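Local coordinates for PhiH1 repressor-like protein (Haloarcula marismortui ATCC 43049, PDB 3B73) that is of unknown function but, as a winged helix-turn-helix protein named for its likeness to the PhiH1 phage repressor, probably binds DNA to regulate transcription, at residues N27-D35 with K43-K51; L50-L58 with V66-E74. All coordinates share one frame; numbering follows the deposited sequence. Where two conformers were deposited one is given.

Interaction 1 (N27-D35 with K43-K51). With SO4 (sulfate ion), chain D.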
loop_
_atom_site.group_PDB
_atom_site.type_symbol
_atom_site.label_atom_id
_atom_site.label_comp_id
_atom_site.label_asym_id
_atom_site.label_seq_id
_atom_site.Cartn_x
_atom_site.Cartn_y
_atom_site.Cartn_z
ATOM N N ASN B 27 15.882 -10.389 -4.687
ATOM C CA ASN B 27 16.570 -9.218 -4.160
ATOM C C ASN B 27 16.278 -7.957 -4.947
ATOM O O ASN B 27 15.702 -8.000 -6.033
ATOM C CB ASN B 27 18.065 -9.458 -4.071
ATOM C CG ASN B 27 18.646 -9.892 -5.377
ATOM O OD1 ASN B 27 18.125 -9.541 -6.431
ATOM N ND2 ASN B 27 19.729 -10.672 -5.326
ATOM N N GLY B 28 16.661 -6.829 -4.376
ATOM C CA GLY B 28 16.411 -5.550 -5.003
ATOM C C GLY B 28 17.542 -4.578 -4.747
ATOM O O GLY B 28 18.285 -4.701 -3.766
ATOM N N SER B 29 17.667 -3.609 -5.643
ATOM C CA SER B 29 18.648 -2.542 -5.511
ATOM C C SER B 29 18.006 -1.308 -6.122
ATOM O O SER B 29 17.068 -1.428 -6.903
ATOM C CB SER B 29 19.943 -2.914 -6.238
ATOM O OG SER B 29 19.657 -3.392 -7.539
ATOM N N PRO B 30 18.502 -0.116 -5.767
ATOM C CA PRO B 30 17.797 1.108 -6.155
ATOM C C PRO B 30 17.605 1.212 -7.662
ATOM O O PRO B 30 16.469 1.381 -8.133
ATOM C CB PRO B 30 18.729 2.215 -5.661
ATOM C CG PRO B 30 19.543 1.571 -4.588
ATOM C CD PRO B 30 19.761 0.173 -5.057
ATOM N N LYS B 31 18.702 1.104 -8.407
ATOM C CA LYS B 31 18.649 1.267 -9.860
ATOM C C LYS B 31 17.605 0.339 -10.489
ATOM O O LYS B 31 16.750 0.786 -11.247
ATOM C CB LYS B 31 20.034 1.075 -10.507
ATOM C CG LYS B 31 20.140 1.615 -11.946
ATOM C CD LYS B 31 21.588 1.610 -12.459
ATOM C CE LYS B 31 22.515 2.458 -11.578
ATOM N NZ LYS B 31 23.970 2.246 -11.873
ATOM N N GLU B 32 17.651 -0.952 -10.175
ATOM C CA GLU B 32 16.689 -1.859 -10.797
ATOM C C GLU B 32 15.227 -1.686 -10.301
ATOM O O GLU B 32 14.278 -1.955 -11.041
ATOM C CB GLU B 32 17.177 -3.319 -10.731
ATOM C CG GLU B 32 17.172 -3.952 -9.357
ATOM C CD GLU B 32 15.786 -4.422 -8.941
ATOM O OE1 GLU B 32 14.890 -4.521 -9.818
ATOM O OE2 GLU B 32 15.597 -4.691 -7.735
ATOM N N LEU B 33 15.041 -1.223 -9.066
ATOM C CA LEU B 33 13.685 -0.970 -8.571
ATOM C C LEU B 33 13.090 0.239 -9.272
ATOM O O LEU B 33 11.912 0.232 -9.663
ATOM C CB LEU B 33 13.691 -0.758 -7.060
ATOM C CG LEU B 33 13.732 -2.056 -6.253
ATOM C CD1 LEU B 33 14.105 -1.749 -4.813
ATOM C CD2 LEU B 33 12.383 -2.791 -6.343
ATOM N N GLU B 34 13.923 1.272 -9.410
ATOM C CA GLU B 34 13.608 2.496 -10.152
ATOM C C GLU B 34 13.034 2.198 -11.547
ATOM O O GLU B 34 12.082 2.838 -12.013
ATOM C CB GLU B 34 14.886 3.346 -10.269
ATOM C CG GLU B 34 14.788 4.500 -11.226
ATOM C CD GLU B 34 13.642 5.402 -10.873
ATOM O OE1 GLU B 34 13.384 5.557 -9.662
ATOM O OE2 GLU B 34 12.994 5.940 -11.797
ATOM N N ASP B 35 13.603 1.197 -12.202
ATOM C CA ASP B 35 13.244 0.894 -13.583
ATOM C C ASP B 35 11.921 0.146 -13.741
ATOM O O ASP B 35 11.451 -0.035 -14.857
ATOM C CB ASP B 35 14.380 0.127 -14.269
ATOM C CG ASP B 35 15.650 0.954 -14.385
ATOM O OD1 ASP B 35 15.533 2.189 -14.552
ATOM O OD2 ASP B 35 16.758 0.377 -14.302
ATOM N N LYS B 43 15.180 7.225 -7.914
ATOM C CA LYS B 43 16.189 6.292 -7.440
ATOM C C LYS B 43 16.640 6.667 -6.027
ATOM O O LYS B 43 16.857 5.784 -5.183
ATOM C CB LYS B 43 17.373 6.205 -8.430
ATOM C CG LYS B 43 18.426 5.108 -8.091
ATOM C CD LYS B 43 19.726 5.214 -8.933
ATOM C CE LYS B 43 20.901 4.460 -8.282
ATOM N NZ LYS B 43 22.093 4.293 -9.186
ATOM N N SER B 44 16.760 7.964 -5.749
ATOM C CA SER B 44 17.168 8.390 -4.410
ATOM C C SER B 44 16.051 8.122 -3.395
ATOM O O SER B 44 16.313 7.786 -2.231
ATOM C CB SER B 44 17.598 9.864 -4.396
ATOM O OG SER B 44 16.581 10.698 -4.922
ATOM N N SER B 45 14.800 8.264 -3.832
ATOM C CA SER B 45 13.675 8.003 -2.941
ATOM C C SER B 45 13.624 6.524 -2.620
ATOM O O SER B 45 13.419 6.137 -1.467
ATOM C CB SER B 45 12.355 8.433 -3.571
ATOM O OG SER B 45 12.310 9.835 -3.681
ATOM N N VAL B 46 13.813 5.705 -3.652
ATOM C CA VAL B 46 13.870 4.266 -3.459
ATOM C C VAL B 46 14.932 3.934 -2.433
ATOM O O VAL B 46 14.679 3.151 -1.517
ATOM C CB VAL B 46 14.158 3.512 -4.771
ATOM C CG1 VAL B 46 14.344 1.998 -4.491
ATOM C CG2 VAL B 46 13.042 3.769 -5.769
ATOM N N SER B 47 16.127 4.507 -2.589
ATOM C CA SER B 47 17.190 4.297 -1.598
ATOM C C SER B 47 16.743 4.658 -0.188
ATOM O O SER B 47 17.032 3.930 0.778
ATOM C CB SER B 47 18.451 5.087 -1.953
ATOM O OG SER B 47 19.131 4.456 -3.021
ATOM N N ARG B 48 16.056 5.791 -0.067
ATOM C CA ARG B 48 15.517 6.220 1.223
ATOM C C ARG B 48 14.531 5.202 1.803
ATOM O O ARG B 48 14.640 4.833 2.971
ATOM C CB ARG B 48 14.856 7.593 1.095
ATOM C CG ARG B 48 15.790 8.729 1.460
ATOM C CD ARG B 48 15.165 10.099 1.207
ATOM N NE ARG B 48 15.507 10.622 -0.114
ATOM C CZ ARG B 48 14.613 11.002 -1.020
ATOM N NH1 ARG B 48 13.319 10.925 -0.737
ATOM N NH2 ARG B 48 15.012 11.468 -2.202
ATOM N N ARG B 49 13.588 4.740 0.984
ATOM C CA ARG B 49 12.626 3.735 1.425
ATOM C C ARG B 49 13.311 2.417 1.756
ATOM O O ARG B 49 12.962 1.754 2.746
ATOM C CB ARG B 49 11.532 3.513 0.377
ATOM C CG ARG B 49 10.708 4.750 0.088
ATOM C CD ARG B 49 10.469 5.605 1.317
ATOM N NE ARG B 49 9.745 4.928 2.398
ATOM C CZ ARG B 49 9.405 5.534 3.530
ATOM N NH1 ARG B 49 9.734 6.806 3.706
ATOM N NH2 ARG B 49 8.750 4.890 4.492
ATOM N N LEU B 50 14.294 2.026 0.948
ATOM C CA LEU B 50 15.055 0.805 1.268
ATOM C C LEU B 50 15.695 0.905 2.661
ATOM O O LEU B 50 15.606 -0.029 3.484
ATOM C CB LEU B 50 16.120 0.510 0.201
ATOM C CG LEU B 50 15.575 0.031 -1.152
ATOM C CD1 LEU B 50 16.679 0.054 -2.196
ATOM C CD2 LEU B 50 14.926 -1.375 -1.044
ATOM N N LYS B 51 16.346 2.038 2.920
ATOM C CA LYS B 51 17.012 2.255 4.203
ATOM C C LYS B 51 15.973 2.161 5.318
ATOM O O LYS B 51 16.226 1.561 6.372
ATOM C CB LYS B 51 17.734 3.610 4.220
ATOM C CG LYS B 51 18.977 3.672 5.111
ATOM C CD LYS B 51 18.629 4.104 6.530
ATOM C CE LYS B 51 19.875 4.332 7.385
ATOM N NZ LYS B 51 19.513 4.834 8.751
HETATM S S SO4 D . 9.904 11.402 -6.412
HETATM O O1 SO4 D . 8.701 11.256 -5.596
HETATM O O2 SO4 D . 10.456 12.756 -6.251
HETATM O O3 SO4 D . 10.897 10.427 -5.957
HETATM O O4 SO4 D . 9.535 11.154 -7.812
#

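Interaction 2 (L50-L58 with V66-E74)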
loop_
_atom_site.group_PDB
_atom_site.type_symbol
_atom_site.label_atom_id
_atom_site.label_comp_id
_atom_site.label_asym_id
_atom_site.label_seq_id
_atom_site.Cartn_x
_atom_site.Cartn_y
_atom_site.Cartn_z
ATOM N N LEU B 50 14.294 2.026 0.948
ATOM C CA LEU B 50 15.055 0.805 1.268
ATOM C C LEU B 50 15.695 0.905 2.661
ATOM O O LEU B 50 15.606 -0.029 3.484
ATOM C CB LEU B 50 16.120 0.510 0.201
ATOM C CG LEU B 50 15.575 0.031 -1.152
ATOM C CD1 LEU B 50 16.679 0.054 -2.196
ATOM C CD2 LEU B 50 14.926 -1.375 -1.044
ATOM N N LYS B 51 16.346 2.038 2.920
ATOM C CA LYS B 51 17.012 2.255 4.203
ATOM C C LYS B 51 15.973 2.161 5.318
ATOM O O LYS B 51 16.226 1.561 6.372
ATOM C CB LYS B 51 17.734 3.610 4.220
ATOM C CG LYS B 51 18.977 3.672 5.111
ATOM C CD LYS B 51 18.629 4.104 6.530
ATOM C CE LYS B 51 19.875 4.332 7.385
ATOM N NZ LYS B 51 19.513 4.834 8.751
ATOM N N LYS B 52 14.789 2.717 5.058
ATOM C CA LYS B 52 13.721 2.743 6.057
ATOM C C LYS B 52 13.182 1.336 6.339
ATOM O O LYS B 52 13.051 0.929 7.488
ATOM C CB LYS B 52 12.584 3.639 5.586
ATOM C CG LYS B 52 11.718 4.205 6.705
ATOM C CD LYS B 52 12.325 5.484 7.234
ATOM C CE LYS B 52 11.409 6.178 8.208
ATOM N NZ LYS B 52 12.187 7.156 9.016
ATOM N N LEU B 53 12.882 0.596 5.278
ATOM C CA LEU B 53 12.418 -0.773 5.418
ATOM C C LEU B 53 13.427 -1.627 6.183
ATOM O O LEU B 53 13.031 -2.482 6.986
ATOM C CB LEU B 53 12.089 -1.369 4.039
ATOM C CG LEU B 53 10.850 -0.699 3.430
ATOM C CD1 LEU B 53 10.812 -0.779 1.902
ATOM C CD2 LEU B 53 9.585 -1.227 4.080
ATOM N N ALA B 54 14.722 -1.387 5.951
ATOM C CA ALA B 54 15.767 -2.145 6.642
ATOM C C ALA B 54 15.823 -1.776 8.121
ATOM O O ALA B 54 16.020 -2.647 8.984
ATOM C CB ALA B 54 17.129 -1.950 5.978
ATOM N N ASP B 55 15.632 -0.491 8.416
ATOM C CA ASP B 55 15.591 -0.030 9.806
ATOM C C ASP B 55 14.485 -0.727 10.545
ATOM O O ASP B 55 14.621 -1.015 11.739
ATOM C CB ASP B 55 15.384 1.487 9.873
ATOM C CG ASP B 55 16.591 2.266 9.339
ATOM O OD1 ASP B 55 17.676 1.658 9.206
ATOM O OD2 ASP B 55 16.460 3.482 9.064
ATOM N N HIS B 56 13.388 -0.991 9.837
ATOM C CA HIS B 56 12.228 -1.639 10.442
ATOM C C HIS B 56 12.263 -3.153 10.265
ATOM O O HIS B 56 11.278 -3.836 10.516
ATOM C CB HIS B 56 10.937 -1.039 9.893
ATOM C CG HIS B 56 10.727 0.381 10.306
ATOM N ND1 HIS B 56 9.941 0.731 11.385
ATOM C CD2 HIS B 56 11.217 1.541 9.808
ATOM C CE1 HIS B 56 9.949 2.044 11.524
ATOM N NE2 HIS B 56 10.710 2.561 10.578
ATOM N N ASP B 57 13.413 -3.659 9.832
ATOM C CA ASP B 57 13.654 -5.093 9.722
ATOM C C ASP B 57 12.661 -5.814 8.814
ATOM O O ASP B 57 12.416 -6.995 8.980
ATOM C CB ASP B 57 13.689 -5.741 11.113
ATOM C CG ASP B 57 15.094 -5.782 11.704
ATOM O OD1 ASP B 57 15.785 -4.734 11.750
ATOM O OD2 ASP B 57 15.510 -6.882 12.124
ATOM N N LEU B 58 12.114 -5.101 7.839
ATOM C CA LEU B 58 11.300 -5.711 6.806
ATOM C C LEU B 58 12.182 -6.118 5.634
ATOM O O LEU B 58 11.818 -6.991 4.832
ATOM C CB LEU B 58 10.230 -4.730 6.361
ATOM C CG LEU B 58 9.306 -4.344 7.514
ATOM C CD1 LEU B 58 8.083 -3.561 7.016
ATOM C CD2 LEU B 58 8.865 -5.585 8.303
ATOM N N VAL B 66 22.712 -4.520 -2.127
ATOM C CA VAL B 66 21.588 -5.397 -2.361
ATOM C C VAL B 66 20.752 -5.479 -1.077
ATOM O O VAL B 66 21.290 -5.546 0.037
ATOM C CB VAL B 66 22.031 -6.791 -2.867
ATOM C CG1 VAL B 66 20.879 -7.776 -2.796
ATOM C CG2 VAL B 66 22.560 -6.698 -4.307
ATOM N N TYR B 67 19.435 -5.419 -1.239
ATOM C CA TYR B 67 18.505 -5.625 -0.136
ATOM C C TYR B 67 17.674 -6.886 -0.410
ATOM O O TYR B 67 17.404 -7.240 -1.565
ATOM C CB TYR B 67 17.590 -4.410 0.053
ATOM C CG TYR B 67 18.252 -3.191 0.643
ATOM C CD1 TYR B 67 18.090 -2.880 1.998
ATOM C CD2 TYR B 67 19.011 -2.326 -0.151
ATOM C CE1 TYR B 67 18.697 -1.750 2.554
ATOM C CE2 TYR B 67 19.623 -1.185 0.401
ATOM C CZ TYR B 67 19.457 -0.909 1.755
ATOM O OH TYR B 67 20.041 0.205 2.325
ATOM N N VAL B 68 17.273 -7.549 0.667
ATOM C CA VAL B 68 16.575 -8.814 0.584
ATOM C C VAL B 68 15.488 -8.818 1.672
ATOM O O VAL B 68 15.662 -8.195 2.727
ATOM C CB VAL B 68 17.595 -9.976 0.778
ATOM C CG1 VAL B 68 17.044 -11.054 1.691
ATOM C CG2 VAL B 68 18.034 -10.547 -0.568
ATOM N N ILE B 69 14.376 -9.509 1.439
ATOM C CA ILE B 69 13.275 -9.495 2.422
ATOM C C ILE B 69 13.582 -10.333 3.680
ATOM O O ILE B 69 14.381 -11.262 3.622
ATOM C CB ILE B 69 11.915 -9.912 1.762
ATOM C CG1 ILE B 69 10.741 -9.522 2.656
ATOM C CG2 ILE B 69 11.871 -11.426 1.419
ATOM C CD1 ILE B 69 9.421 -9.256 1.907
ATOM N N THR B 70 12.985 -9.975 4.822
ATOM C CA THR B 70 13.108 -10.772 6.042
ATOM C C THR B 70 11.826 -11.576 6.303
ATOM O O THR B 70 10.828 -11.403 5.607
ATOM C CB THR B 70 13.348 -9.871 7.262
ATOM O OG1 THR B 70 12.208 -9.024 7.428
ATOM C CG2 THR B 70 14.596 -9.002 7.070
ATOM N N GLU B 71 11.857 -12.439 7.314
ATOM C CA GLU B 71 10.668 -13.180 7.711
ATOM C C GLU B 71 9.569 -12.193 8.089
ATOM O O GLU B 71 8.407 -12.362 7.709
ATOM C CB GLU B 71 10.965 -14.117 8.891
ATOM C CG GLU B 71 12.262 -14.899 8.773
ATOM C CD GLU B 71 13.432 -14.222 9.478
ATOM O OE1 GLU B 71 14.014 -13.249 8.928
ATOM O OE2 GLU B 71 13.775 -14.683 10.591
ATOM N N GLU B 72 9.947 -11.160 8.842
ATOM C CA GLU B 72 9.006 -10.112 9.237
ATOM C C GLU B 72 8.440 -9.384 8.025
ATOM O O GLU B 72 7.251 -9.065 7.986
ATOM C CB GLU B 72 9.652 -9.116 10.204
ATOM C CG GLU B 72 11.163 -9.094 10.141
ATOM C CD GLU B 72 11.807 -10.178 10.970
ATOM O OE1 GLU B 72 12.533 -11.011 10.393
ATOM O OE2 GLU B 72 11.586 -10.203 12.199
ATOM N N GLY B 73 9.290 -9.125 7.032
ATOM C CA GLY B 73 8.824 -8.505 5.810
ATOM C C GLY B 73 7.797 -9.395 5.143
ATOM O O GLY B 73 6.766 -8.911 4.678
ATOM N N GLU B 74 8.076 -10.701 5.091
ATOM C CA GLU B 74 7.155 -11.672 4.479
ATOM C C GLU B 74 5.859 -11.760 5.258
ATOM O O GLU B 74 4.780 -11.702 4.688
ATOM C CB GLU B 74 7.776 -13.067 4.469
ATOM C CG GLU B 74 9.025 -13.209 3.657
ATOM C CD GLU B 74 8.847 -14.150 2.501
ATOM O OE1 GLU B 74 9.304 -15.310 2.620
ATOM O OE2 GLU B 74 8.241 -13.733 1.488
#

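Interaction 1 (N27-D35 with K43-K51)
Glu34 and Lys43 bring the two backbones nearest, with Glu34 CA 5.3 Å from Lys43 CA. From there the short helix 30-34 runs steeply across the start of the longer one: the axes of 30-34 and 43-51 approach to 8.6 Å, with 116° between their N-to-C directions. Pro30 and Leu33 fill the gap. The pyrrolidine ring of Pro30 lies between the CG of Lys43 and a methyl of Leu50, its CB 3.8 Å from Lys43 CG, and Ser47 OG comes up against the ring 3.3 Å from Pro30 CG. Leu33 meets two neighbours one helical turn apart: its CD1 lies 3.8 Å from Val46 CG1 and reaches tip to tip with Leu50 CD2. Because Val46 CG1 stands opposite the backbone N (chi1 175°), this branch faces Leu33. Ile18 of helix 13-25 also packs on both Leu33 and Leu50, joining three helices. Toward solvent, the extended Lys43 chain crosses Lys31, and their ammonium groups, with NZ to NZ at 3.9 Å, would probably repel each other. Glu34 bends at its second torsion, bringing OE1 3.0 Å from Lys43 N, but the angle is too poor for a hydrogen bond. With an alanine here, the amino end of helix 43-55 would probably lose a nearby negative charge and Lys43 CB its cover from Glu34 CG. Farther round that end, Ser45 OG donates to sulfate O3 at 2.7 Å, and Ser42 N binds the same ion, which probably came from the crystallisation liquor. Helices 30-34 and 43-55, crossing steeply and backed by helix 13-25, are consistent with the helix-turn-helix of a winged-helix domain; by analogy with relatives, 43-55 would be the recognition helix.

Interaction 2 (L50-L58 with V66-E74)
Tyr67, Leu58 and Leu50 lose the most surface in this contact, and they divide it into an aromatic end and a polar end. At the first, the Tyr67 ring lies flat over the helix: Leu50 CB sits 3.9 Å from the ring centroid and only 10° off its normal, a CH-pi contact. Ala54, one turn on, meets the same ring at its edge and in its plane, with Ala54 CB 3.8 Å from Tyr67 CE1. Tyr67 OH comes within 4.1 Å of Lys51 CA. At the other end, a Schellman motif terminates helix 43-55, with Asp57 at positive phi as its C-prime residue, and turns the chain toward Thr70. Leu58 O then accepts from Thr70 N at 3.2 Å; the bond is nearly straight at the hydrogen (163°), although the donor stands above the carbonyl plane. The side chain of Leu58 lies along the first turn of helix 71-77, its CD2 3.8 Å from Gly73 N. Gly73 CA brings a C-H to Leu58 O at 3.5 Å, so close that a CB would clash with that oxygen. With chi1 at 63°, Thr70 OG1 lies between its own N and carbonyl carbon, where it both donates to Asp57 O at 2.6 Å and accepts from Gly73 N at 2.9 Å. One hydroxyl thus N-caps helix 71-77 while holding the peptide that follows helix 43-55. The chemistry implies a directional polar clasp joining the end of one helix to the start of the next, beside a nonpolar contact that sets the strand against the helix.

In the fold
After helix 13-25, the chain enters 27-35, and interaction 1 closes the turn between helix 30-34 and helix 43-55. Continuing along helix 43-55 and through the hairpin of strands 59-62 and 66-69, it closes a second loop at interaction 2. The two loops follow in series, neither nested nor crossed, yet their segments overlap at Leu50 and Lys51, and their centres lie about 12 Å apart. They meet again in the sheet, where strand 27-28 pairs antiparallel with 66-69: Gly28 O lies 2.9 Å from Tyr67 N, a probable hydrogen bond. Interaction 1 ties the first part of helix 43-55 to helix 30-34, interaction 2 its end to the wing hairpin and helix 71-77.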